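Local coordinates for protein transcriptional regulator, TetR family (Marinobacter aquaeolei, PDB 3NNR) that probably binds DNA through a TetR-type helix-turn-helix as a dimeric transcriptional regulator whose all-helical C-terminal region carries the subunit interface, at residues A[129-134]-A[138-143]; A[190-195]-A[208-213]; A[125-130]-A[153-158]. All blocks are in the same frame, centred on the assembly; numbering follows the deposited sequence.

Contact 1: A[129-134]-A[138-143]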
ATOM      1  N   ARG A 129     -16.990  -2.045  12.656  1.00 74.67           N
ATOM      2  CA  ARG A 129     -18.021  -2.887  13.195  1.00 77.06           C
ATOM      3  C   ARG A 129     -17.485  -4.216  13.754  1.00 76.57           C
ATOM      4  O   ARG A 129     -17.945  -4.649  14.809  1.00 76.71           O
ATOM      5  CB  ARG A 129     -19.167  -3.080  12.182  1.00 77.50           C
ATOM      6  CG  ARG A 129     -20.440  -3.683  12.758  1.00 80.64           C
ATOM      7  CD  ARG A 129     -20.938  -2.945  14.033  1.00 82.78           C
ATOM      8  NE  ARG A 129     -22.091  -3.606  14.643  1.00 94.74           N
ATOM      9  CZ  ARG A 129     -22.471  -3.494  15.924  1.00 99.65           C
ATOM     10  NH1 ARG A 129     -21.782  -2.760  16.816  1.00102.32           N
ATOM     11  NH2 ARG A 129     -23.550  -4.161  16.333  1.00 99.88           N
ATOM     12  N   ILE A 130     -16.487  -4.810  13.087  1.00 74.33           N
ATOM     13  CA  ILE A 130     -15.849  -6.052  13.570  1.00 73.27           C
ATOM     14  C   ILE A 130     -15.169  -5.799  14.915  1.00 75.04           C
ATOM     15  O   ILE A 130     -15.364  -6.557  15.850  1.00 78.80           O
ATOM     16  CB  ILE A 130     -14.845  -6.630  12.556  1.00 70.42           C
ATOM     17  CG1 ILE A 130     -15.600  -7.252  11.364  1.00 70.58           C
ATOM     18  CG2 ILE A 130     -14.002  -7.720  13.198  1.00 63.51           C
ATOM     19  CD1 ILE A 130     -14.771  -7.291  10.072  1.00 65.74           C
ATOM     20  N   PHE A 131     -14.391  -4.734  15.012  1.00 74.57           N
ATOM     21  CA  PHE A 131     -13.771  -4.375  16.277  1.00 75.41           C
ATOM     22  C   PHE A 131     -14.823  -4.084  17.348  1.00 76.03           C
ATOM     23  O   PHE A 131     -14.657  -4.513  18.488  1.00 76.32           O
ATOM     24  CB  PHE A 131     -12.896  -3.137  16.156  1.00 76.35           C
ATOM     25  CG  PHE A 131     -11.624  -3.305  15.345  1.00 80.87           C
ATOM     26  CD1 PHE A 131     -10.895  -4.501  15.320  1.00 87.19           C
ATOM     27  CD2 PHE A 131     -11.063  -2.171  14.737  1.00 89.25           C
ATOM     28  CE1 PHE A 131      -9.698  -4.586  14.611  1.00 91.21           C
ATOM     29  CE2 PHE A 131      -9.860  -2.242  14.037  1.00 90.81           C
ATOM     30  CZ  PHE A 131      -9.174  -3.450  13.972  1.00 89.53           C
ATOM     31  N   ALA A 132     -15.885  -3.363  16.976  1.00 74.75           N
ATOM     32  CA  ALA A 132     -16.969  -3.051  17.907  1.00 77.41           C
ATOM     33  C   ALA A 132     -17.529  -4.349  18.483  1.00 80.43           C
ATOM     34  O   ALA A 132     -17.698  -4.437  19.718  1.00 84.70           O
ATOM     35  CB  ALA A 132     -18.077  -2.195  17.248  1.00 78.12           C
ATOM     36  N   LYS A 133     -17.750  -5.355  17.615  1.00 77.49           N
ATOM     37  CA  LYS A 133     -18.237  -6.673  18.054  1.00 79.47           C
ATOM     38  C   LYS A 133     -17.195  -7.474  18.846  1.00 79.74           C
ATOM     39  O   LYS A 133     -17.566  -8.195  19.775  1.00 86.10           O
ATOM     40  CB  LYS A 133     -18.801  -7.540  16.904  1.00 79.36           C
ATOM     41  CG  LYS A 133     -19.979  -6.917  16.132  1.00 77.27           C
ATOM     42  CD  LYS A 133     -21.040  -7.908  15.689  1.00 86.35           C
ATOM     43  CE  LYS A 133     -21.893  -8.327  16.890  1.00 99.99           C
ATOM     44  NZ  LYS A 133     -23.133  -8.982  16.478  1.00108.09           N
ATOM     45  N   LEU A 134     -15.916  -7.376  18.482  1.00 77.18           N
ATOM     46  CA  LEU A 134     -14.829  -8.056  19.225  1.00 77.11           C
ATOM     47  C   LEU A 134     -14.740  -7.521  20.676  1.00 82.33           C
ATOM     48  O   LEU A 134     -14.405  -8.274  21.615  1.00 83.82           O
ATOM     49  CB  LEU A 134     -13.479  -7.915  18.500  1.00 72.78           C
ATOM     50  CG  LEU A 134     -13.338  -8.621  17.135  1.00 68.50           C
ATOM     51  CD1 LEU A 134     -12.147  -8.030  16.323  1.00 51.98           C
ATOM     52  CD2 LEU A 134     -13.245 -10.134  17.295  1.00 63.64           C
ATOM     53  N   GLY A 138     -15.732  -9.598  24.273  1.00 93.33           N
ATOM     54  CA  GLY A 138     -14.657  -9.683  25.269  1.00 93.35           C
ATOM     55  C   GLY A 138     -13.321 -10.168  24.737  1.00 90.74           C
ATOM     56  O   GLY A 138     -12.476 -10.607  25.509  1.00 88.90           O
ATOM     57  N   ILE A 139     -13.120 -10.056  23.421  1.00 90.35           N
ATOM     58  CA  ILE A 139     -11.896 -10.519  22.748  1.00 88.50           C
ATOM     59  C   ILE A 139     -10.818  -9.429  22.793  1.00 86.69           C
ATOM     60  O   ILE A 139      -9.661  -9.730  23.101  1.00 87.21           O
ATOM     61  CB  ILE A 139     -12.180 -10.999  21.309  1.00 86.15           C
ATOM     62  CG1 ILE A 139     -13.208 -12.146  21.343  1.00 91.62           C
ATOM     63  CG2 ILE A 139     -10.887 -11.457  20.656  1.00 82.66           C
ATOM     64  CD1 ILE A 139     -13.635 -12.675  20.000  1.00 90.68           C
ATOM     65  N   ILE A 140     -11.189  -8.192  22.465  1.00 85.31           N
ATOM     66  CA  ILE A 140     -10.277  -7.046  22.595  1.00 85.35           C
ATOM     67  C   ILE A 140     -10.868  -6.084  23.615  1.00 88.75           C
ATOM     68  O   ILE A 140     -12.041  -6.183  23.982  1.00 88.50           O
ATOM     69  CB  ILE A 140      -9.955  -6.320  21.237  1.00 82.45           C
ATOM     70  CG1 ILE A 140     -11.138  -5.503  20.679  1.00 83.96           C
ATOM     71  CG2 ILE A 140      -9.465  -7.318  20.204  1.00 78.35           C
ATOM     72  CD1 ILE A 140     -10.798  -4.740  19.419  1.00 87.78           C
ATOM     73  N   GLN A 141     -10.036  -5.146  24.053  1.00 92.46           N
ATOM     74  CA  GLN A 141     -10.453  -4.106  25.000  1.00 97.33           C
ATOM     75  C   GLN A 141     -11.216  -3.035  24.210  1.00 96.69           C
ATOM     76  O   GLN A 141     -10.802  -2.696  23.105  1.00 96.07           O
ATOM     77  CB  GLN A 141      -9.238  -3.541  25.734  1.00 98.47           C
ATOM     78  CG  GLN A 141      -8.620  -4.594  26.670  1.00106.01           C
ATOM     79  CD  GLN A 141      -7.273  -4.212  27.282  1.00114.42           C
ATOM     80  OE1 GLN A 141      -6.668  -3.178  26.959  1.00118.15           O
ATOM     81  NE2 GLN A 141      -6.792  -5.070  28.175  1.00119.88           N
ATOM     82  N   PRO A 142     -12.343  -2.520  24.752  1.00 99.81           N
ATOM     83  CA  PRO A 142     -13.115  -1.523  24.002  1.00 99.73           C
ATOM     84  C   PRO A 142     -12.309  -0.241  23.889  1.00100.56           C
ATOM     85  O   PRO A 142     -11.652   0.141  24.857  1.00102.58           O
ATOM     86  CB  PRO A 142     -14.358  -1.313  24.874  1.00103.42           C
ATOM     87  CG  PRO A 142     -13.873  -1.548  26.268  1.00106.37           C
ATOM     88  CD  PRO A 142     -12.778  -2.590  26.164  1.00103.64           C
ATOM     89  N   GLN A 143     -12.336   0.399  22.722  1.00100.12           N
ATOM     90  CA  GLN A 143     -11.549   1.618  22.488  1.00100.27           C
ATOM     91  C   GLN A 143     -12.394   2.842  22.085  1.00 99.69           C
ATOM     92  O   GLN A 143     -13.472   2.663  21.513  1.00 96.79           O
ATOM     93  CB  GLN A 143     -10.450   1.325  21.448  1.00 97.82           C
ATOM     94  CG  GLN A 143      -9.359   0.320  21.914  1.00101.71           C
ATOM     95  CD  GLN A 143      -8.597   0.751  23.208  1.00113.51           C
ATOM     96  OE1 GLN A 143      -8.413   1.948  23.492  1.00114.95           O
ATOM     97  NE2 GLN A 143      -8.153  -0.239  23.986  1.00115.91           N
TER
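The carbonyl oxygen of Leu134 takes two amide donors from the loop that follows its helix. The firm bond comes from Ile139 N, 2.8 Å from Leu134 O with an N-H...O angle of 150°. A second, weak bond reaches the same Leu134 O from Ile140 N at 3.3 Å. Gly138, the first residue to leave helical geometry, has a phi of 81°, and this left-handed turn swings the chain back over the last turn of helix 110-136 as a Schellman motif. The apolar pair that usually accompanies such a cap is present: the Leu134 and Ile139 side chains meet obliquely through one methyl each, Leu134 CD2 against Ile139 CD1 at 3.7 Å. Ile140 then extends along the helix flank. Its CG1 sits between the backbone N and the carbonyl carbon (chi1 72°), which lays CG1 4.0 Å from Leu134 CB and carries the CD1 methyl on to the previous turn. There Ile140 CD1 lies 4.1 Å from Phe131 CD1, slanting toward the ring, and about as close to the Phe131 carbonyl oxygen. Leu134 CD1 touches the edge of the same ring within its own helix, in the ring plane. Farther out, backbone bonds tie Ile139 to Thr199 and Gln141 to Tyr197, joining the loop to the segment between helices 186-194 and 200-211. Phe131 packs on Arg148, Ser152 and Val155 of helix 145-160. One helix-end carbonyl is thus met by one firm amide bond and one weak one, and the buried Leu134, Ile139 and Ile140 carbons lie beside these bonds, consistent with a well-defined exit of the chain from helix 110-136.

Contact 2: A[190-195]-A[208-213]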
ATOM      1  N   VAL A 190      -1.705  -8.123  10.295  1.00 64.05           N
ATOM      2  CA  VAL A 190      -2.968  -7.509  10.742  1.00 62.42           C
ATOM      3  C   VAL A 190      -3.220  -7.816  12.222  1.00 65.21           C
ATOM      4  O   VAL A 190      -3.584  -6.924  12.988  1.00 67.27           O
ATOM      5  CB  VAL A 190      -4.191  -7.950   9.904  1.00 57.93           C
ATOM      6  CG1 VAL A 190      -5.450  -7.390  10.504  1.00 51.21           C
ATOM      7  CG2 VAL A 190      -4.041  -7.459   8.448  1.00 57.31           C
ATOM      8  N   LEU A 191      -2.998  -9.065  12.624  1.00 65.16           N
ATOM      9  CA  LEU A 191      -3.208  -9.459  14.020  1.00 66.21           C
ATOM     10  C   LEU A 191      -2.190  -8.800  14.963  1.00 67.66           C
ATOM     11  O   LEU A 191      -2.485  -8.586  16.138  1.00 69.60           O
ATOM     12  CB  LEU A 191      -3.274 -10.988  14.158  1.00 66.24           C
ATOM     13  CG  LEU A 191      -4.471 -11.656  13.449  1.00 62.72           C
ATOM     14  CD1 LEU A 191      -4.343 -13.151  13.466  1.00 51.63           C
ATOM     15  CD2 LEU A 191      -5.814 -11.273  14.061  1.00 66.71           C
ATOM     16  N   THR A 192      -1.019  -8.454  14.433  1.00 68.00           N
ATOM     17  CA  THR A 192      -0.014  -7.708  15.183  1.00 69.48           C
ATOM     18  C   THR A 192      -0.563  -6.344  15.612  1.00 71.66           C
ATOM     19  O   THR A 192      -0.176  -5.848  16.664  1.00 75.77           O
ATOM     20  CB  THR A 192       1.273  -7.521  14.364  1.00 68.64           C
ATOM     21  OG1 THR A 192       1.794  -8.813  14.035  1.00 64.68           O
ATOM     22  CG2 THR A 192       2.319  -6.736  15.125  1.00 65.53           C
ATOM     23  N   LEU A 193      -1.463  -5.756  14.817  1.00 70.45           N
ATOM     24  CA  LEU A 193      -2.088  -4.474  15.181  1.00 71.15           C
ATOM     25  C   LEU A 193      -2.902  -4.575  16.473  1.00 72.10           C
ATOM     26  O   LEU A 193      -2.884  -3.637  17.255  1.00 76.62           O
ATOM     27  CB  LEU A 193      -2.997  -3.920  14.072  1.00 65.22           C
ATOM     28  CG  LEU A 193      -2.362  -3.631  12.729  1.00 63.48           C
ATOM     29  CD1 LEU A 193      -3.448  -3.292  11.705  1.00 53.58           C
ATOM     30  CD2 LEU A 193      -1.330  -2.509  12.871  1.00 50.60           C
ATOM     31  N   GLU A 194      -3.571  -5.701  16.698  1.00 74.40           N
ATOM     32  CA  GLU A 194      -4.422  -5.884  17.888  1.00 79.57           C
ATOM     33  C   GLU A 194      -3.795  -6.692  19.030  1.00 81.64           C
ATOM     34  O   GLU A 194      -4.482  -6.914  20.012  1.00 86.15           O
ATOM     35  CB  GLU A 194      -5.797  -6.448  17.486  1.00 80.40           C
ATOM     36  CG  GLU A 194      -6.561  -5.591  16.419  1.00 88.07           C
ATOM     37  CD  GLU A 194      -6.921  -4.144  16.859  1.00100.48           C
ATOM     38  OE1 GLU A 194      -7.438  -3.949  17.997  1.00107.63           O
ATOM     39  OE2 GLU A 194      -6.719  -3.208  16.035  1.00105.05           O
ATOM     40  N   VAL A 195      -2.513  -7.084  18.924  1.00 81.59           N
ATOM     41  CA  VAL A 195      -1.776  -7.786  20.008  1.00 82.16           C
ATOM     42  C   VAL A 195      -1.847  -7.126  21.408  1.00 84.66           C
ATOM     43  O   VAL A 195      -2.214  -7.807  22.365  1.00 88.92           O
ATOM     44  CB  VAL A 195      -0.257  -8.040  19.644  1.00 82.87           C
ATOM     45  CG1 VAL A 195       0.629  -8.326  20.919  1.00 76.24           C
ATOM     46  CG2 VAL A 195      -0.137  -9.173  18.629  1.00 80.15           C
ATOM     47  N   ALA A 208      -1.903 -17.583  19.716  1.00 84.93           N
ATOM     48  CA  ALA A 208      -1.733 -18.977  19.224  1.00 86.92           C
ATOM     49  C   ALA A 208      -2.171 -19.091  17.772  1.00 83.71           C
ATOM     50  O   ALA A 208      -1.500 -19.731  16.955  1.00 84.43           O
ATOM     51  CB  ALA A 208      -2.511 -19.975  20.107  1.00 87.32           C
ATOM     52  N   LEU A 209      -3.299 -18.446  17.480  1.00 82.23           N
ATOM     53  CA  LEU A 209      -3.863 -18.350  16.138  1.00 82.21           C
ATOM     54  C   LEU A 209      -2.948 -17.551  15.208  1.00 80.66           C
ATOM     55  O   LEU A 209      -2.712 -17.963  14.064  1.00 80.64           O
ATOM     56  CB  LEU A 209      -5.235 -17.656  16.209  1.00 82.77           C
ATOM     57  CG  LEU A 209      -6.081 -17.470  14.937  1.00 86.26           C
ATOM     58  CD1 LEU A 209      -6.439 -18.814  14.251  1.00 93.82           C
ATOM     59  CD2 LEU A 209      -7.338 -16.709  15.327  1.00 92.00           C
ATOM     60  N   ARG A 210      -2.471 -16.399  15.706  1.00 79.90           N
ATOM     61  CA  ARG A 210      -1.546 -15.512  14.976  1.00 78.93           C
ATOM     62  C   ARG A 210      -0.302 -16.279  14.510  1.00 79.93           C
ATOM     63  O   ARG A 210       0.053 -16.206  13.331  1.00 77.51           O
ATOM     64  CB  ARG A 210      -1.186 -14.277  15.833  1.00 78.85           C
ATOM     65  CG  ARG A 210      -0.090 -13.362  15.278  1.00 75.07           C
ATOM     66  CD  ARG A 210      -0.048 -12.032  16.034  1.00 69.21           C
ATOM     67  NE  ARG A 210       1.128 -11.236  15.670  1.00 69.31           N
ATOM     68  CZ  ARG A 210       2.348 -11.307  16.236  1.00 70.61           C
ATOM     69  NH1 ARG A 210       2.626 -12.173  17.211  1.00 74.66           N
ATOM     70  NH2 ARG A 210       3.332 -10.517  15.793  1.00 74.57           N
ATOM     71  N   GLU A 211       0.301 -17.039  15.427  1.00 82.38           N
ATOM     72  CA  GLU A 211       1.462 -17.894  15.113  1.00 87.55           C
ATOM     73  C   GLU A 211       1.269 -18.872  13.961  1.00 88.68           C
ATOM     74  O   GLU A 211       2.212 -19.085  13.185  1.00 90.03           O
ATOM     75  CB  GLU A 211       1.936 -18.670  16.352  1.00 91.68           C
ATOM     76  CG  GLU A 211       2.658 -17.810  17.347  1.00 96.38           C
ATOM     77  CD  GLU A 211       3.962 -17.295  16.788  1.00102.59           C
ATOM     78  OE1 GLU A 211       4.864 -18.129  16.522  1.00103.51           O
ATOM     79  OE2 GLU A 211       4.062 -16.058  16.585  1.00100.01           O
ATOM     80  N   LYS A 212       0.063 -19.441  13.829  1.00 89.10           N
ATOM     81  CA  LYS A 212      -0.230 -20.354  12.705  1.00 89.49           C
ATOM     82  C   LYS A 212      -0.067 -19.668  11.331  1.00 85.86           C
ATOM     83  O   LYS A 212       0.082 -20.367  10.351  1.00 87.13           O
ATOM     84  CB  LYS A 212      -1.599 -21.063  12.839  1.00 89.36           C
ATOM     85  N   TYR A 213      -0.053 -18.331  11.260  1.00 84.84           N
ATOM     86  CA  TYR A 213       0.151 -17.586   9.984  1.00 84.76           C
ATOM     87  C   TYR A 213       1.561 -16.979   9.738  1.00 87.77           C
ATOM     88  O   TYR A 213       1.701 -16.177   8.826  1.00 84.80           O
ATOM     89  CB  TYR A 213      -0.901 -16.467   9.881  1.00 80.89           C
ATOM     90  CG  TYR A 213      -2.326 -16.950   9.768  1.00 81.24           C
ATOM     91  CD1 TYR A 213      -2.838 -17.385   8.540  1.00 85.12           C
ATOM     92  CD2 TYR A 213      -3.188 -16.926  10.872  1.00 82.27           C
ATOM     93  CE1 TYR A 213      -4.175 -17.814   8.416  1.00 87.16           C
ATOM     94  CE2 TYR A 213      -4.525 -17.347  10.764  1.00 80.56           C
ATOM     95  CZ  TYR A 213      -5.016 -17.797   9.537  1.00 90.76           C
ATOM     96  OH  TYR A 213      -6.333 -18.225   9.431  1.00 86.54           O
TER
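Two C-terminal helices, 186-194 and 200-211, run in roughly opposite directions and are clasped where Arg210 reaches across to Thr192. The arginine grips one atom side-on with two nitrogens: Arg210 NH2 lies 2.9 Å and Arg210 NE 3.0 Å from Thr192 OG1. Neither bond is straight, with N-H...O angles near 145°, as expected when two donors share one acceptor, and the hydroxyl oxygen sits at the guanidinium edge, only 8° out of the plane. With chi1 at -60°, OG1 of Thr192 stands beside its own backbone N and faces back along the helix to the carbonyl oxygen of Tyr188, so the same oxygen that donates to Tyr188 O accepts both N-H groups of Arg210, whose NE also makes a weak bond to Tyr188 O. The Arg210 chain is extended from the backbone to NE, long enough to cross the gap between the helices. This helical pair belongs to the C-terminal part of the TetR fold, which carries dimerisation in this family, and here Thr192 and Arg210 both pack on Ala150 of the second subunit, while Leu193 meets Leu193 of that subunit. Leu191 and Val195 pack along the methylenes of the arginine. Leu191 runs antiparallel alongside them, its CB 3.9 Å from Arg210 CD and its CD1 methyl 4.0 Å from Arg210 CA. Val195, four residues on from Leu191, lies athwart the arginine and sets its CG2 methyl over one guanidinium face, 3.8 Å from Arg210 NE and displaced toward the rim. On the flank beyond, Leu191 and Leu209 both rest on Met81 of helix 78-94, and Tyr213 OH is hydrogen-bonded to Glu86 OE2 of that helix.

Contact 3: A[125-130]-A[153-158]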
ATOM      1  N   ALA A 125     -16.172   0.765   7.382  1.00 62.71           N
ATOM      2  CA  ALA A 125     -17.301   0.669   8.304  1.00 63.89           C
ATOM      3  C   ALA A 125     -17.529  -0.782   8.792  1.00 63.11           C
ATOM      4  O   ALA A 125     -18.105  -0.986   9.862  1.00 64.05           O
ATOM      5  CB  ALA A 125     -18.570   1.238   7.653  1.00 64.92           C
ATOM      6  N   ALA A 126     -17.103  -1.772   8.008  1.00 60.58           N
ATOM      7  CA  ALA A 126     -17.192  -3.179   8.418  1.00 63.04           C
ATOM      8  C   ALA A 126     -16.032  -3.494   9.380  1.00 64.26           C
ATOM      9  O   ALA A 126     -16.205  -4.273  10.327  1.00 64.79           O
ATOM     10  CB  ALA A 126     -17.187  -4.106   7.215  1.00 59.72           C
ATOM     11  N   ILE A 127     -14.862  -2.883   9.155  1.00 63.74           N
ATOM     12  CA  ILE A 127     -13.707  -3.072  10.058  1.00 64.42           C
ATOM     13  C   ILE A 127     -14.041  -2.463  11.428  1.00 67.13           C
ATOM     14  O   ILE A 127     -13.801  -3.101  12.451  1.00 68.74           O
ATOM     15  CB  ILE A 127     -12.408  -2.505   9.495  1.00 64.21           C
ATOM     16  CG1 ILE A 127     -12.001  -3.246   8.210  1.00 67.56           C
ATOM     17  CG2 ILE A 127     -11.279  -2.648  10.507  1.00 68.48           C
ATOM     18  CD1 ILE A 127     -10.944  -2.525   7.400  1.00 62.09           C
ATOM     19  N   ASN A 128     -14.614  -1.256  11.443  1.00 69.94           N
ATOM     20  CA  ASN A 128     -15.076  -0.629  12.702  1.00 74.82           C
ATOM     21  C   ASN A 128     -16.017  -1.553  13.422  1.00 75.86           C
ATOM     22  O   ASN A 128     -15.837  -1.836  14.619  1.00 77.52           O
ATOM     23  CB  ASN A 128     -15.802   0.722  12.486  1.00 76.81           C
ATOM     24  CG  ASN A 128     -14.867   1.909  12.565  1.00 81.53           C
ATOM     25  OD1 ASN A 128     -14.285   2.176  13.617  1.00 85.75           O
ATOM     26  ND2 ASN A 128     -14.741   2.648  11.467  1.00 85.45           N
ATOM     27  N   ARG A 129     -16.990  -2.045  12.656  1.00 74.67           N
ATOM     28  CA  ARG A 129     -18.021  -2.887  13.195  1.00 77.06           C
ATOM     29  C   ARG A 129     -17.485  -4.216  13.754  1.00 76.57           C
ATOM     30  O   ARG A 129     -17.945  -4.649  14.809  1.00 76.71           O
ATOM     31  CB  ARG A 129     -19.167  -3.080  12.182  1.00 77.50           C
ATOM     32  CG  ARG A 129     -20.440  -3.683  12.758  1.00 80.64           C
ATOM     33  CD  ARG A 129     -20.938  -2.945  14.033  1.00 82.78           C
ATOM     34  NE  ARG A 129     -22.091  -3.606  14.643  1.00 94.74           N
ATOM     35  CZ  ARG A 129     -22.471  -3.494  15.924  1.00 99.65           C
ATOM     36  NH1 ARG A 129     -21.782  -2.760  16.816  1.00102.32           N
ATOM     37  NH2 ARG A 129     -23.550  -4.161  16.333  1.00 99.88           N
ATOM     38  N   ILE A 130     -16.487  -4.810  13.087  1.00 74.33           N
ATOM     39  CA  ILE A 130     -15.849  -6.052  13.570  1.00 73.27           C
ATOM     40  C   ILE A 130     -15.169  -5.799  14.915  1.00 75.04           C
ATOM     41  O   ILE A 130     -15.364  -6.557  15.850  1.00 78.80           O
ATOM     42  CB  ILE A 130     -14.845  -6.630  12.556  1.00 70.42           C
ATOM     43  CG1 ILE A 130     -15.600  -7.252  11.364  1.00 70.58           C
ATOM     44  CG2 ILE A 130     -14.002  -7.720  13.198  1.00 63.51           C
ATOM     45  CD1 ILE A 130     -14.771  -7.291  10.072  1.00 65.74           C
ATOM     46  N   LEU A 153      -8.412   2.084   9.839  1.00 65.72           N
ATOM     47  CA  LEU A 153      -7.680   2.530   8.665  1.00 65.86           C
ATOM     48  C   LEU A 153      -6.331   1.787   8.533  1.00 65.57           C
ATOM     49  O   LEU A 153      -5.995   1.355   7.426  1.00 67.20           O
ATOM     50  CB  LEU A 153      -7.477   4.053   8.696  1.00 66.34           C
ATOM     51  CG  LEU A 153      -6.941   4.751   7.457  1.00 63.88           C
ATOM     52  CD1 LEU A 153      -7.727   4.353   6.225  1.00 61.90           C
ATOM     53  CD2 LEU A 153      -6.966   6.268   7.659  1.00 62.83           C
ATOM     54  N   ASN A 154      -5.607   1.590   9.648  1.00 63.93           N
ATOM     55  CA  ASN A 154      -4.328   0.845   9.626  1.00 61.13           C
ATOM     56  C   ASN A 154      -4.504  -0.588   9.125  1.00 59.00           C
ATOM     57  O   ASN A 154      -3.684  -1.060   8.358  1.00 56.86           O
ATOM     58  CB  ASN A 154      -3.609   0.874  10.979  1.00 62.14           C
ATOM     59  CG  ASN A 154      -2.959   2.227  11.283  1.00 64.87           C
ATOM     60  OD1 ASN A 154      -2.683   3.019  10.392  1.00 59.79           O
ATOM     61  ND2 ASN A 154      -2.689   2.469  12.545  1.00 71.53           N
ATOM     62  N   VAL A 155      -5.586  -1.251   9.534  1.00 60.62           N
ATOM     63  CA  VAL A 155      -5.935  -2.583   9.019  1.00 60.47           C
ATOM     64  C   VAL A 155      -6.062  -2.526   7.495  1.00 61.86           C
ATOM     65  O   VAL A 155      -5.395  -3.286   6.805  1.00 63.70           O
ATOM     66  CB  VAL A 155      -7.233  -3.130   9.621  1.00 59.32           C
ATOM     67  CG1 VAL A 155      -7.706  -4.319   8.858  1.00 53.85           C
ATOM     68  CG2 VAL A 155      -7.007  -3.501  11.044  1.00 57.97           C
ATOM     69  N   TRP A 156      -6.825  -1.556   6.995  1.00 61.10           N
ATOM     70  CA  TRP A 156      -7.033  -1.393   5.569  1.00 57.56           C
ATOM     71  C   TRP A 156      -5.713  -1.167   4.873  1.00 58.74           C
ATOM     72  O   TRP A 156      -5.431  -1.816   3.861  1.00 60.69           O
ATOM     73  CB  TRP A 156      -8.014  -0.239   5.294  1.00 58.19           C
ATOM     74  CG  TRP A 156      -8.474  -0.116   3.875  1.00 59.22           C
ATOM     75  CD1 TRP A 156      -9.642  -0.614   3.338  1.00 62.48           C
ATOM     76  CD2 TRP A 156      -7.796   0.553   2.801  1.00 51.01           C
ATOM     77  NE1 TRP A 156      -9.712  -0.302   2.001  1.00 59.62           N
ATOM     78  CE2 TRP A 156      -8.601   0.419   1.650  1.00 47.35           C
ATOM     79  CE3 TRP A 156      -6.583   1.260   2.703  1.00 59.40           C
ATOM     80  CZ2 TRP A 156      -8.231   0.953   0.411  1.00 56.04           C
ATOM     81  CZ3 TRP A 156      -6.206   1.798   1.458  1.00 53.37           C
ATOM     82  CH2 TRP A 156      -7.028   1.634   0.331  1.00 57.52           C
ATOM     83  N   LEU A 157      -4.913  -0.248   5.413  1.00 60.86           N
ATOM     84  CA  LEU A 157      -3.619   0.121   4.836  1.00 60.16           C
ATOM     85  C   LEU A 157      -2.676  -1.092   4.738  1.00 62.07           C
ATOM     86  O   LEU A 157      -1.995  -1.270   3.736  1.00 62.54           O
ATOM     87  CB  LEU A 157      -2.966   1.266   5.647  1.00 61.29           C
ATOM     88  CG  LEU A 157      -3.599   2.671   5.560  1.00 60.29           C
ATOM     89  CD1 LEU A 157      -3.043   3.646   6.617  1.00 55.02           C
ATOM     90  CD2 LEU A 157      -3.367   3.282   4.184  1.00 51.53           C
ATOM     91  N   VAL A 158      -2.668  -1.927   5.774  1.00 64.05           N
ATOM     92  CA  VAL A 158      -1.835  -3.132   5.808  1.00 62.80           C
ATOM     93  C   VAL A 158      -2.335  -4.194   4.847  1.00 62.33           C
ATOM     94  O   VAL A 158      -1.547  -4.758   4.116  1.00 63.90           O
ATOM     95  CB  VAL A 158      -1.722  -3.726   7.236  1.00 64.63           C
ATOM     96  CG1 VAL A 158      -1.221  -5.184   7.206  1.00 58.86           C
ATOM     97  CG2 VAL A 158      -0.818  -2.830   8.100  1.00 57.14           C
TER
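Ile127 of helix 110-136 meets Val155 of helix 145-160 side chain alongside side chain, the two pointing opposite ways. The CD1 methyl of Ile127 lies 4.0 Å from Val155 CG1, while the other arm, Ile127 CG2, comes to 4.2 Å from Val155 CB, so the valine is met at one methyl and at its branching carbon. The isoleucine chain is stretched out at chi2 (165°), which carries CD1 past Val155 as far as the next residue, where it stands 4.3 Å from both the backbone N and CB of Trp156. The contact is purely apolar and modest in area, with the nearest CA atoms, those of Ile127 and Val155, 7.9 Å apart. It joins two long helices of the C-terminal domain of the TetR fold, one of which, 145-160, also faces the second subunit. Around this first shell, Ser152 flanks Ile127, and Leu193 packs on Val155. The indole of Trp156 leads away from Ile127 and is lodged beside Tyr116, Thr120 and Leu124 of helix 110-136, with a T-shaped stack on Phe165 of the second subunit. On another face of the same helix, Asn154 ND2 is hydrogen-bonded to Gln189 O of the second subunit.

Overall arrangement
Contacts 1 and 3 use overlapping pieces of helix 110-136, sharing Arg129 and Ile130, their centres about 12 Å apart, while the centre of contact 2 lies about 15 Å from each. Phe131 of contact 1 touches both of the others: its CZ is 3.6 Å from Val155 CG2 of contact 3 and 3.2 Å from Glu194 OE2 of contact 2. Contacts 2 and 3 mesh directly through Leu193 CD1, 3.6 Å from Val155 CG2, and both reach the second subunit, whereas contact 1 does not. Unidentified bound matter, probably from crystallisation, comes about 3 Å from the side chain of Phe131, 4 Å from that of Trp156 and 5 Å from that of Leu191, and may mark a pocket between these helices.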